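Local coordinates for protein lectin (Lotus tetragonolobus, PDB 2EIG) that binds carbohydrate as a seed lectin of the legume family, probably recognising L-fucosyl sugars at a site that depends on bound calcium and manganese, at residues A[117-122]-A[134-139]; A[78-83]-A[205-210]; A[66-71]-A[159-164]; A[169-174]-A[185-190]. All blocks are in the same frame, centred on the assembly; numbering follows the deposited sequence.

Contact 1: A[117-122]-A[134-139]. With MN (manganese (II) ion), chain F; CA (calcium ion), chain G.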
loop_
_atom_site.group_PDB
_atom_site.type_symbol
_atom_site.label_atom_id
_atom_site.label_comp_id
_atom_site.label_asym_id
_atom_site.label_seq_id
_atom_site.Cartn_x
_atom_site.Cartn_y
_atom_site.Cartn_z
ATOM N N VAL A 117 1.462 -14.265 -10.062
ATOM C CA VAL A 117 2.437 -14.609 -9.069
ATOM C C VAL A 117 3.269 -15.778 -9.649
ATOM O O VAL A 117 2.775 -16.901 -9.857
ATOM C CB VAL A 117 1.783 -14.999 -7.716
ATOM C CG1 VAL A 117 2.879 -15.377 -6.669
ATOM C CG2 VAL A 117 0.829 -13.841 -7.185
ATOM N N GLU A 118 4.533 -15.490 -9.908
ATOM C CA GLU A 118 5.408 -16.419 -10.588
ATOM C C GLU A 118 6.356 -17.051 -9.606
ATOM O O GLU A 118 6.797 -16.452 -8.631
ATOM C CB GLU A 118 6.217 -15.754 -11.729
ATOM C CG GLU A 118 7.184 -14.704 -11.179
ATOM C CD GLU A 118 8.162 -14.184 -12.211
ATOM O OE1 GLU A 118 7.778 -13.828 -13.326
ATOM O OE2 GLU A 118 9.332 -14.114 -11.856
ATOM N N PHE A 119 6.703 -18.276 -9.914
ATOM C CA PHE A 119 7.634 -19.034 -9.126
ATOM C C PHE A 119 8.597 -19.351 -10.254
ATOM O O PHE A 119 8.391 -20.244 -11.055
ATOM C CB PHE A 119 6.965 -20.284 -8.544
ATOM C CG PHE A 119 5.913 -19.989 -7.505
ATOM C CD1 PHE A 119 4.579 -19.823 -7.867
ATOM C CD2 PHE A 119 6.270 -19.838 -6.154
ATOM C CE1 PHE A 119 3.595 -19.549 -6.915
ATOM C CE2 PHE A 119 5.296 -19.573 -5.197
ATOM C CZ PHE A 119 3.950 -19.424 -5.567
ATOM N N ASP A 120 9.655 -18.583 -10.317
ATOM C CA ASP A 120 10.503 -18.539 -11.462
ATOM C C ASP A 120 11.805 -19.226 -11.042
ATOM O O ASP A 120 12.463 -18.798 -10.101
ATOM C CB ASP A 120 10.735 -17.056 -11.820
ATOM C CG ASP A 120 11.528 -16.853 -13.087
ATOM O OD1 ASP A 120 11.436 -15.769 -13.686
ATOM O OD2 ASP A 120 12.288 -17.735 -13.512
ATOM N N SER A 121 12.159 -20.292 -11.758
ATOM C CA SER A 121 13.283 -21.157 -11.368
ATOM C C SER A 121 14.554 -20.816 -12.143
ATOM O O SER A 121 15.533 -21.500 -12.030
ATOM C CB SER A 121 12.903 -22.603 -11.658
ATOM O OG SER A 121 12.471 -22.758 -12.998
ATOM N N HIS A 122 14.489 -19.839 -13.039
ATOM C CA HIS A 122 15.600 -19.569 -13.954
ATOM C C HIS A 122 15.811 -18.067 -14.198
ATOM O O HIS A 122 14.903 -17.410 -14.701
ATOM C CB HIS A 122 15.339 -20.238 -15.304
ATOM C CG HIS A 122 16.384 -19.939 -16.334
ATOM N ND1 HIS A 122 17.605 -20.572 -16.354
ATOM C CD2 HIS A 122 16.383 -19.092 -17.393
ATOM C CE1 HIS A 122 18.317 -20.115 -17.369
ATOM N NE2 HIS A 122 17.605 -19.201 -17.998
ATOM N N SER A 134 16.396 -18.435 -8.388
ATOM C CA SER A 134 14.945 -18.616 -8.280
ATOM C C SER A 134 14.353 -17.516 -7.424
ATOM O O SER A 134 14.965 -17.047 -6.467
ATOM C CB SER A 134 14.587 -19.994 -7.697
ATOM O OG SER A 134 15.060 -20.996 -8.548
ATOM N N HIS A 135 13.170 -17.085 -7.803
ATOM C CA HIS A 135 12.535 -16.013 -7.120
ATOM C C HIS A 135 11.015 -16.150 -7.233
ATOM O O HIS A 135 10.483 -16.811 -8.140
ATOM C CB HIS A 135 13.012 -14.686 -7.696
ATOM C CG HIS A 135 12.900 -14.600 -9.180
ATOM N ND1 HIS A 135 13.801 -15.182 -10.044
ATOM C CD2 HIS A 135 11.988 -13.979 -9.949
ATOM C CE1 HIS A 135 13.448 -14.918 -11.290
ATOM N NE2 HIS A 135 12.350 -14.175 -11.256
ATOM N N ILE A 136 10.331 -15.557 -6.276
ATOM C CA ILE A 136 8.892 -15.510 -6.308
ATOM C C ILE A 136 8.619 -14.051 -6.692
ATOM O O ILE A 136 9.146 -13.148 -6.033
ATOM C CB ILE A 136 8.269 -15.920 -4.939
ATOM C CG1 ILE A 136 8.512 -17.409 -4.648
ATOM C CG2 ILE A 136 6.723 -15.656 -4.923
ATOM C CD1 ILE A 136 8.880 -17.700 -3.109
ATOM N N GLY A 137 7.855 -13.829 -7.756
ATOM C CA GLY A 137 7.559 -12.469 -8.182
ATOM C C GLY A 137 6.093 -12.153 -8.365
ATOM O O GLY A 137 5.301 -13.044 -8.649
ATOM N N ILE A 138 5.743 -10.866 -8.195
ATOM C CA ILE A 138 4.433 -10.354 -8.648
ATOM C C ILE A 138 4.554 -9.572 -9.938
ATOM O O ILE A 138 5.317 -8.600 -10.016
ATOM C CB ILE A 138 3.713 -9.583 -7.569
ATOM C CG1 ILE A 138 3.411 -10.573 -6.419
ATOM C CG2 ILE A 138 2.422 -8.996 -8.151
ATOM C CD1 ILE A 138 3.012 -9.924 -5.130
ATOM N N ASP A 139 3.871 -10.075 -10.981
ATOM C CA ASP A 139 3.936 -9.580 -12.334
ATOM C C ASP A 139 2.607 -8.932 -12.729
ATOM O O ASP A 139 1.519 -9.545 -12.598
ATOM C CB ASP A 139 4.156 -10.722 -13.330
ATOM C CG ASP A 139 5.360 -11.546 -13.019
ATOM O OD1 ASP A 139 5.424 -12.613 -13.623
ATOM O OD2 ASP A 139 6.212 -11.132 -12.182
HETATM MN MN MN F . 11.132 -13.678 -13.019
HETATM CA CA CA G . 12.887 -16.458 -15.538
HETATM O O HOH W 1 9.887 -13.265 -14.754
HETATM O O HOH W 2 10.932 -11.588 -12.257
HETATM O O HOH W 3 11.169 -15.330 -16.545
HETATM O O HOH W 4 12.073 -18.484 -16.394
#
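Glu118 and Gly137 form a hydrogen-bonded pair at the middle of an antiparallel ladder, with Asp120 and His135 forming the next such pair; the axes of the short strands 117-120 and 135-139 approach to 4.7 Å, their directions 151° apart. The straightest of the four backbone bonds runs from Asp120 N to His135 O (2.9 Å, 173° at the hydrogen). Side chains of Glu118, Asp120 and His135 leave the sheet on one face and converge on the manganese ion. His135 NE2 binds it at 2.2 Å, its CG set between backbone N and carbonyl carbon (chi1 51°), which lays the imidazole alongside Asp120; Asp120 CB sits over one ring face, toward the rim, 3.6 Å from the ring centroid. His135 ND1 donates to Ser133 O, which fixes the ring's rotation. Asp120 bridges the two metals: OD1 reaches both manganese and calcium, while OD2 binds calcium and accepts from His122 N in an Asx turn. Calcium also takes His122 O at 2.4 Å; Asp127 joins both sites, and Asn124 and two waters complete the calcium shell. Glu118 binds manganese through OE2, and its OE1 accepts from a manganese-bound water and lies 2.7 Å from Asp139 OD1, the two carboxylate planes nearly perpendicular. Asp139 OD2 is hydrogen-bonded to Ser145 OG. On the other face Ile136 CG1 packs obliquely on the Phe119 ring, 3.6 Å from CD2. This is the paired metal site of legume lectins: Asp120 and Asp127 are shared by both cations, which couples the metal positions, and metal charge probably offsets the repulsion among the gathered acids.

Contact 2: A[78-83]-A[205-210]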
loop_
_atom_site.group_PDB
_atom_site.type_symbol
_atom_site.label_atom_id
_atom_site.label_comp_id
_atom_site.label_asym_id
_atom_site.label_seq_id
_atom_site.Cartn_x
_atom_site.Cartn_y
_atom_site.Cartn_z
ATOM N N PRO A 78 17.213 -26.217 -13.967
ATOM C CA PRO A 78 15.768 -25.917 -13.960
ATOM C C PRO A 78 15.356 -24.708 -14.811
ATOM O O PRO A 78 16.067 -23.664 -14.844
ATOM C CB PRO A 78 15.455 -25.614 -12.495
ATOM C CG PRO A 78 16.740 -25.386 -11.819
ATOM C CD PRO A 78 17.881 -25.829 -12.715
ATOM N N THR A 79 14.199 -24.853 -15.457
ATOM C CA THR A 79 13.432 -23.760 -16.044
ATOM C C THR A 79 12.042 -24.283 -16.347
ATOM O O THR A 79 11.863 -25.477 -16.386
ATOM C CB THR A 79 14.059 -23.115 -17.316
ATOM O OG1 THR A 79 13.626 -23.739 -18.523
ATOM C CG2 THR A 79 15.534 -23.084 -17.251
ATOM N N ASP A 80 11.052 -23.396 -16.494
ATOM C CA ASP A 80 11.254 -21.957 -16.310
ATOM C C ASP A 80 10.474 -21.421 -15.139
ATOM O O ASP A 80 10.820 -20.431 -14.556
ATOM C CB ASP A 80 10.843 -21.220 -17.588
ATOM C CG ASP A 80 12.019 -20.966 -18.510
ATOM O OD1 ASP A 80 12.695 -19.958 -18.248
ATOM O OD2 ASP A 80 12.242 -21.775 -19.460
ATOM N N GLY A 81 9.351 -22.033 -14.842
ATOM C CA GLY A 81 8.641 -21.664 -13.646
ATOM C C GLY A 81 7.209 -22.012 -13.840
ATOM O O GLY A 81 6.843 -22.486 -14.901
ATOM N N VAL A 82 6.433 -21.787 -12.791
ATOM C CA VAL A 82 4.993 -21.923 -12.837
ATOM C C VAL A 82 4.431 -20.642 -12.188
ATOM O O VAL A 82 4.997 -20.101 -11.232
ATOM C CB VAL A 82 4.487 -23.245 -12.126
ATOM C CG1 VAL A 82 5.035 -23.376 -10.682
ATOM C CG2 VAL A 82 2.913 -23.337 -12.118
ATOM N N VAL A 83 3.341 -20.141 -12.751
ATOM C CA VAL A 83 2.669 -18.985 -12.188
ATOM C C VAL A 83 1.225 -19.249 -11.870
ATOM O O VAL A 83 0.605 -20.022 -12.556
ATOM C CB VAL A 83 2.828 -17.748 -13.111
ATOM C CG1 VAL A 83 4.280 -17.732 -13.662
ATOM C CG2 VAL A 83 1.768 -17.722 -14.238
ATOM N N SER A 205 0.028 -21.134 -15.288
ATOM C CA SER A 205 0.771 -21.286 -16.489
ATOM C C SER A 205 2.167 -21.722 -16.104
ATOM O O SER A 205 2.727 -21.253 -15.106
ATOM C CB SER A 205 0.823 -19.948 -17.244
ATOM O OG SER A 205 1.622 -20.097 -18.371
ATOM N N ALA A 206 2.735 -22.601 -16.913
ATOM C CA ALA A 206 4.076 -23.115 -16.655
ATOM C C ALA A 206 4.777 -23.424 -17.951
ATOM O O ALA A 206 4.147 -23.794 -18.909
ATOM C CB ALA A 206 3.998 -24.362 -15.778
ATOM N N THR A 207 6.096 -23.243 -17.997
ATOM C CA THR A 207 6.855 -23.526 -19.184
ATOM C C THR A 207 8.155 -24.204 -18.777
ATOM O O THR A 207 8.607 -24.097 -17.653
ATOM C CB THR A 207 7.293 -22.238 -19.964
ATOM O OG1 THR A 207 7.895 -21.333 -19.023
ATOM C CG2 THR A 207 6.121 -21.596 -20.668
ATOM N N THR A 208 8.730 -24.902 -19.740
ATOM C CA THR A 208 10.046 -25.508 -19.607
ATOM C C THR A 208 10.690 -25.216 -20.965
ATOM O O THR A 208 10.041 -24.809 -21.918
ATOM C CB THR A 208 9.967 -27.018 -19.371
ATOM O OG1 THR A 208 9.254 -27.615 -20.456
ATOM C CG2 THR A 208 9.255 -27.357 -18.022
ATOM N N TRP A 209 11.981 -25.418 -21.024
ATOM C CA TRP A 209 12.736 -24.981 -22.166
ATOM C C TRP A 209 13.471 -26.226 -22.724
ATOM O O TRP A 209 12.964 -27.359 -22.642
ATOM C CB TRP A 209 13.672 -23.834 -21.741
ATOM C CG TRP A 209 14.317 -23.107 -22.848
ATOM C CD1 TRP A 209 15.659 -22.960 -23.057
ATOM C CD2 TRP A 209 13.666 -22.438 -23.933
ATOM N NE1 TRP A 209 15.883 -22.260 -24.201
ATOM C CE2 TRP A 209 14.679 -21.916 -24.762
ATOM C CE3 TRP A 209 12.320 -22.207 -24.271
ATOM C CZ2 TRP A 209 14.398 -21.142 -25.912
ATOM C CZ3 TRP A 209 12.035 -21.496 -25.450
ATOM C CH2 TRP A 209 13.074 -20.959 -26.245
ATOM N N ASN A 210 14.641 -26.012 -23.304
ATOM C CA ASN A 210 15.430 -27.100 -23.823
ATOM C C ASN A 210 16.807 -26.501 -24.007
ATOM O O ASN A 210 16.953 -25.590 -24.816
ATOM C CB ASN A 210 14.851 -27.601 -25.157
ATOM C CG ASN A 210 15.506 -28.886 -25.647
ATOM O OD1 ASN A 210 14.953 -29.586 -26.510
ATOM N ND2 ASN A 210 16.675 -29.215 -25.095
#
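Val83 N gives its hydrogen to Ser205 O at 2.7 Å, and Ser205 N returns a bond to Val83 O at 3.0 Å, a regular antiparallel hydrogen-bonded pair. Toward the start of strand 81-88 the pairing changes: Thr207 O accepts from Asp80 N at 2.8 Å, Thr207 N gives a longer bond, 3.3 Å, to Gly81 O, and with Asp80 and Gly81 both facing Thr207 the strand makes a classic beta bulge. Between that pair and the bulge, Val82 and Ala206 form a non-hydrogen-bonded pair whose CB atoms approach to 3.9 Å, and both side chains lean on His216 of strand 214-226. In the seven-stranded sheet of the legume lectin sandwich, this contact joins strand 81-88 to strand 199-208 next to the calcium site. A cis peptide bond precedes Asp80, as at the aspartate found in this position in legume lectins, where it shapes the sugar-binding site. Here the nearest atom of the Asp80 side chain is about 4 Å from the calcium ion. Its OD2 receives the Thr79 hydroxyl hydrogen at 2.6 Å from OG1, which comes from above the carboxylate plane, a bond from the preceding residue that restrains the carboxylate's rotation. Trp209 CB comes within 3.4 Å of the same OD2 and packs against Thr79 OG1. With CG turned opposite the backbone N (chi1 -169°), the indole leads off from there, its plane 82° from the Asp80 carboxylate, and meets Arg38 in a cation-pi contact. Thr207 OG1 touches Asp80 CB but is hydrogen-bonded to Gly99 O.

Contact 3: A[66-71]-A[159-164]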
loop_
_atom_site.group_PDB
_atom_site.type_symbol
_atom_site.label_atom_id
_atom_site.label_comp_id
_atom_site.label_asym_id
_atom_site.label_seq_id
_atom_site.Cartn_x
_atom_site.Cartn_y
_atom_site.Cartn_z
ATOM N N PHE A 66 -2.546 -22.950 -2.917
ATOM C CA PHE A 66 -2.195 -24.131 -3.687
ATOM C C PHE A 66 -0.877 -24.733 -3.205
ATOM O O PHE A 66 0.040 -24.004 -2.836
ATOM C CB PHE A 66 -2.170 -23.867 -5.205
ATOM C CG PHE A 66 -1.349 -22.669 -5.618
ATOM C CD1 PHE A 66 -0.004 -22.821 -5.950
ATOM C CD2 PHE A 66 -1.928 -21.394 -5.687
ATOM C CE1 PHE A 66 0.760 -21.735 -6.361
ATOM C CE2 PHE A 66 -1.162 -20.316 -6.079
ATOM C CZ PHE A 66 0.154 -20.470 -6.409
ATOM N N SER A 67 -0.831 -26.066 -3.166
ATOM C CA SER A 67 0.364 -26.812 -2.829
ATOM C C SER A 67 0.925 -27.271 -4.129
ATOM O O SER A 67 0.178 -27.750 -4.981
ATOM C CB SER A 67 0.027 -28.084 -2.025
ATOM O OG SER A 67 -0.203 -27.675 -0.698
ATOM N N PHE A 68 2.237 -27.200 -4.246
ATOM C CA PHE A 68 2.906 -27.597 -5.470
ATOM C C PHE A 68 4.340 -28.011 -5.143
ATOM O O PHE A 68 4.881 -27.666 -4.097
ATOM C CB PHE A 68 2.866 -26.475 -6.512
ATOM C CG PHE A 68 3.765 -25.316 -6.181
ATOM C CD1 PHE A 68 5.071 -25.255 -6.716
ATOM C CD2 PHE A 68 3.325 -24.300 -5.339
ATOM C CE1 PHE A 68 5.936 -24.189 -6.390
ATOM C CE2 PHE A 68 4.183 -23.173 -4.995
ATOM C CZ PHE A 68 5.491 -23.152 -5.541
ATOM N N ILE A 69 4.939 -28.779 -6.031
ATOM C CA ILE A 69 6.350 -29.040 -5.918
ATOM C C ILE A 69 6.951 -28.861 -7.337
ATOM O O ILE A 69 6.354 -29.289 -8.326
ATOM C CB ILE A 69 6.637 -30.457 -5.384
ATOM C CG1 ILE A 69 6.362 -30.597 -3.857
ATOM C CG2 ILE A 69 8.007 -30.762 -5.624
ATOM C CD1 ILE A 69 6.451 -32.119 -3.116
ATOM N N VAL A 70 8.120 -28.223 -7.414
ATOM C CA VAL A 70 8.940 -28.232 -8.631
ATOM C C VAL A 70 10.101 -29.195 -8.468
ATOM O O VAL A 70 10.712 -29.275 -7.391
ATOM C CB VAL A 70 9.407 -26.795 -9.080
ATOM C CG1 VAL A 70 8.176 -25.868 -9.189
ATOM C CG2 VAL A 70 10.445 -26.194 -8.119
ATOM N N SER A 71 10.371 -29.960 -9.522
ATOM C CA SER A 71 11.342 -31.048 -9.443
ATOM C C SER A 71 12.292 -31.012 -10.591
ATOM O O SER A 71 11.883 -30.810 -11.748
ATOM C CB SER A 71 10.643 -32.404 -9.405
ATOM O OG SER A 71 9.824 -32.448 -8.280
ATOM N N GLU A 159 5.812 -26.855 -1.564
ATOM C CA GLU A 159 5.610 -25.439 -1.289
ATOM C C GLU A 159 4.124 -25.214 -1.134
ATOM O O GLU A 159 3.328 -25.781 -1.853
ATOM C CB GLU A 159 6.126 -24.632 -2.462
ATOM C CG GLU A 159 7.633 -24.842 -2.764
ATOM C CD GLU A 159 8.464 -24.083 -1.756
ATOM O OE1 GLU A 159 9.711 -24.119 -1.822
ATOM O OE2 GLU A 159 7.830 -23.413 -0.907
ATOM N N LYS A 160 3.748 -24.374 -0.183
ATOM C CA LYS A 160 2.341 -24.095 0.067
ATOM C C LYS A 160 2.189 -22.576 -0.052
ATOM O O LYS A 160 2.668 -21.831 0.803
ATOM C CB LYS A 160 1.955 -24.619 1.451
ATOM C CG LYS A 160 2.049 -26.165 1.598
ATOM C CD LYS A 160 1.606 -26.689 3.017
ATOM C CE LYS A 160 2.444 -26.082 4.122
ATOM N NZ LYS A 160 1.787 -24.877 4.740
ATOM N N ALA A 161 1.571 -22.145 -1.143
ATOM C CA ALA A 161 1.389 -20.734 -1.501
ATOM C C ALA A 161 0.003 -20.332 -1.077
ATOM O O ALA A 161 -0.932 -21.092 -1.278
ATOM C CB ALA A 161 1.529 -20.553 -3.019
ATOM N N THR A 162 -0.103 -19.145 -0.513
ATOM C CA THR A 162 -1.347 -18.441 -0.288
ATOM C C THR A 162 -1.255 -17.027 -0.886
ATOM O O THR A 162 -0.291 -16.274 -0.677
ATOM C CB THR A 162 -1.643 -18.361 1.229
ATOM O OG1 THR A 162 -1.646 -19.667 1.766
ATOM C CG2 THR A 162 -2.953 -17.636 1.526
ATOM N N ILE A 163 -2.274 -16.663 -1.637
ATOM C CA ILE A 163 -2.332 -15.348 -2.258
ATOM C C ILE A 163 -3.628 -14.695 -1.839
ATOM O O ILE A 163 -4.719 -15.291 -1.914
ATOM C CB ILE A 163 -2.241 -15.476 -3.788
ATOM C CG1 ILE A 163 -0.887 -16.121 -4.211
ATOM C CG2 ILE A 163 -2.471 -14.107 -4.483
ATOM C CD1 ILE A 163 -0.889 -16.595 -5.654
ATOM N N ILE A 164 -3.535 -13.486 -1.334
ATOM C CA ILE A 164 -4.765 -12.821 -0.903
ATOM C C ILE A 164 -4.785 -11.570 -1.738
ATOM O O ILE A 164 -3.774 -10.904 -1.830
ATOM C CB ILE A 164 -4.789 -12.444 0.604
ATOM C CG1 ILE A 164 -4.858 -13.690 1.492
ATOM C CG2 ILE A 164 -6.007 -11.534 0.929
ATOM C CD1 ILE A 164 -4.698 -13.390 3.008
#
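Phe68 lays one ring face on the aliphatic root of Glu159: CB stands 3.4 Å above the plane, toward the rim, and 3.7 Å from the centroid, a CH-pi contact. Chi1 of 72° holds the ring between its own backbone N and carbonyl carbon, where it leans across to the partner strand. Glu159 then bends at chi2 (-77°), carrying its carboxylate away to Trp151, whose NE1 bonds to OE1. Phe66 repeats the pattern at the next hydrogen-bonded pair, with Ala161 CB over its face, 3.6 Å from CE1, and Ile163 CD1 at its edge, 3.8 Å from CE2. The same Ala161 methyl lies at the edge of the Phe68 ring, so one methyl touches both phenylalanines. Beneath them four backbone bonds tie Phe66 to Ala161 and Phe68 to Glu159. On the opposite face Ser67 OG meets Lys160 CG. The contact is central in the back sheet of the lectin sandwich: strand 61-72 continues to strand 214-226 on its other side and strand 159-166 to strand 171-178, while the rings reach Phe119 and Phe204 of the facing sheet and Thr162 packs on Ile63 of a second subunit.

Contact 4: A[169-174]-A[185-190]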
loop_
_atom_site.group_PDB
_atom_site.type_symbol
_atom_site.label_atom_id
_atom_site.label_comp_id
_atom_site.label_asym_id
_atom_site.label_seq_id
_atom_site.Cartn_x
_atom_site.Cartn_y
_atom_site.Cartn_z
ATOM N N THR A 169 -7.986 -2.359 -0.170
ATOM C CA THR A 169 -6.751 -1.550 -0.254
ATOM C C THR A 169 -6.022 -1.801 -1.580
ATOM O O THR A 169 -5.005 -1.165 -1.880
ATOM C CB THR A 169 -5.752 -1.922 0.868
ATOM O OG1 THR A 169 -5.515 -3.337 0.815
ATOM C CG2 THR A 169 -6.316 -1.560 2.221
ATOM N N LYS A 170 -6.551 -2.746 -2.343
ATOM C CA LYS A 170 -6.047 -3.066 -3.665
ATOM C C LYS A 170 -4.703 -3.765 -3.564
ATOM O O LYS A 170 -3.869 -3.564 -4.395
ATOM C CB LYS A 170 -5.951 -1.799 -4.555
ATOM C CG LYS A 170 -7.166 -1.503 -5.449
ATOM C CD LYS A 170 -8.441 -1.179 -4.709
ATOM C CE LYS A 170 -8.535 0.319 -4.365
ATOM N NZ LYS A 170 -9.817 0.654 -3.638
ATOM N N ILE A 171 -4.510 -4.620 -2.572
ATOM C CA ILE A 171 -3.187 -5.207 -2.382
ATOM C C ILE A 171 -3.255 -6.706 -2.635
ATOM O O ILE A 171 -4.092 -7.396 -2.082
ATOM C CB ILE A 171 -2.592 -4.860 -0.957
ATOM C CG1 ILE A 171 -2.281 -3.341 -0.876
ATOM C CG2 ILE A 171 -1.287 -5.633 -0.710
ATOM C CD1 ILE A 171 -2.296 -2.755 0.514
ATOM N N LEU A 172 -2.389 -7.182 -3.508
ATOM C CA LEU A 172 -2.161 -8.609 -3.709
ATOM C C LEU A 172 -0.967 -9.043 -2.853
ATOM O O LEU A 172 0.116 -8.504 -3.002
ATOM C CB LEU A 172 -1.902 -8.875 -5.194
ATOM C CG LEU A 172 -1.676 -10.334 -5.639
ATOM C CD1 LEU A 172 -3.002 -11.011 -5.709
ATOM C CD2 LEU A 172 -0.990 -10.389 -6.993
ATOM N N THR A 173 -1.156 -10.031 -1.983
ATOM C CA THR A 173 -0.079 -10.477 -1.106
ATOM C C THR A 173 0.094 -11.970 -1.231
ATOM O O THR A 173 -0.867 -12.743 -1.230
ATOM C CB THR A 173 -0.355 -10.094 0.350
ATOM O OG1 THR A 173 -0.541 -8.690 0.400
ATOM C CG2 THR A 173 0.843 -10.420 1.259
ATOM N N VAL A 174 1.346 -12.373 -1.309
ATOM C CA VAL A 174 1.659 -13.764 -1.384
ATOM C C VAL A 174 2.405 -14.208 -0.132
ATOM O O VAL A 174 3.321 -13.529 0.316
ATOM C CB VAL A 174 2.535 -14.066 -2.626
ATOM C CG1 VAL A 174 2.670 -15.567 -2.810
ATOM C CG2 VAL A 174 1.969 -13.321 -3.867
ATOM N N THR A 185 7.391 -13.947 1.637
ATOM C CA THR A 185 6.190 -13.196 1.278
ATOM C C THR A 185 6.635 -12.145 0.316
ATOM O O THR A 185 7.815 -11.751 0.274
ATOM C CB THR A 185 5.498 -12.491 2.486
ATOM O OG1 THR A 185 6.420 -11.547 3.081
ATOM C CG2 THR A 185 4.983 -13.530 3.513
ATOM N N ILE A 186 5.659 -11.695 -0.453
ATOM C CA ILE A 186 5.837 -10.583 -1.351
ATOM C C ILE A 186 4.438 -10.013 -1.557
ATOM O O ILE A 186 3.408 -10.711 -1.403
ATOM C CB ILE A 186 6.655 -10.998 -2.590
ATOM C CG1 ILE A 186 7.052 -9.794 -3.434
ATOM C CG2 ILE A 186 6.003 -12.135 -3.375
ATOM C CD1 ILE A 186 6.160 -9.578 -4.583
ATOM N N SER A 187 4.394 -8.705 -1.792
ATOM C CA SER A 187 3.135 -8.016 -1.778
ATOM C C SER A 187 3.203 -6.829 -2.750
ATOM O O SER A 187 4.281 -6.268 -3.006
ATOM C CB SER A 187 2.753 -7.650 -0.337
ATOM O OG SER A 187 1.492 -7.037 -0.276
ATOM N N GLN A 188 2.073 -6.530 -3.386
ATOM C CA GLN A 188 2.029 -5.472 -4.372
ATOM C C GLN A 188 0.656 -4.858 -4.460
ATOM O O GLN A 188 -0.350 -5.554 -4.590
ATOM C CB GLN A 188 2.434 -5.985 -5.752
ATOM C CG GLN A 188 2.749 -4.892 -6.775
ATOM C CD GLN A 188 3.795 -3.863 -6.285
ATOM O OE1 GLN A 188 4.997 -4.135 -6.220
ATOM N NE2 GLN A 188 3.321 -2.681 -5.936
ATOM N N GLU A 189 0.630 -3.531 -4.459
ATOM C CA GLU A 189 -0.599 -2.858 -4.753
ATOM C C GLU A 189 -0.963 -3.037 -6.218
ATOM O O GLU A 189 -0.171 -2.721 -7.101
ATOM C CB GLU A 189 -0.484 -1.391 -4.408
ATOM C CG GLU A 189 -1.835 -0.746 -4.396
ATOM C CD GLU A 189 -1.849 0.470 -5.250
ATOM O OE1 GLU A 189 -0.837 1.231 -5.162
ATOM O OE2 GLU A 189 -2.859 0.662 -5.973
ATOM N N ILE A 190 -2.171 -3.555 -6.483
ATOM C CA ILE A 190 -2.638 -3.722 -7.874
ATOM C C ILE A 190 -4.129 -3.426 -7.929
ATOM O O ILE A 190 -4.916 -4.103 -7.238
ATOM C CB ILE A 190 -2.428 -5.186 -8.420
ATOM C CG1 ILE A 190 -1.044 -5.700 -8.119
ATOM C CG2 ILE A 190 -2.739 -5.269 -9.946
ATOM C CD1 ILE A 190 -0.813 -7.160 -8.503
#
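Thr173 OG1 and Ser187 OG share a hydrogen bond of 2.7 Å across a non-hydrogen-bonded pair, and either hydroxyl could be the donor. Ser187 OG is brought there by a first torsion that sets it opposite its backbone N (chi1 -177°), and it also lies 3.1 Å from Ile171 CG2, a close fit. On the other face Leu172 CD2 meets the end of Ile190 at CD1, 3.6 Å away, and Val174 CB touches Ile186 CG2 at 4.0 Å. Five backbone bonds position these groups, among them Val174 N to Ile186 O at 2.7 Å and Ile190 N to Lys170 O at the same length. Lys170 and Ile171 form a G1 bulge opposite Asp166, while the Asp166 carboxylate takes the Thr169 hydroxyl. The two segments belong to the hairpin of strands 171-178 and 183-189, whose strand 183-189 is the edge of the back sheet of the lectin sandwich within the chain. Inward, Leu172, Val174, Ile186 and Ile190 pack on strands 115-120 and 135-140 of the facing sheet. Outward, Ile171 packs on Ile171 of a second subunit, and Thr185 OG1 bonds to Asp166 and Ser61 of that subunit. Glu189 N bonds to Glu189 OE2 of a third, so this hairpin lies at the subunit junctions of the tetramer, with strand 159-166 beside it in its own chain.

From the N terminus, strand 61-72 opens contact 3 and strand 81-88 opens contact 2 before either closes. Contact 1 then opens and closes within both loops, its two strands separated by the short metal-binding loop. Contact 3 closes at 159-164, contact 4 follows as a local hairpin, and contact 2 closes last at 205-210; contacts 2 and 3 therefore cross, while contacts 1 and 4 both lie within contact 2. Contacts 1 and 2 share the seven-stranded sheet, joined by a probable backbone hydrogen bond from Phe119 N to Val82 O. Contacts 3 and 4 share the facing sheet, and their side chains meet those of contact 1 in the sandwich interior.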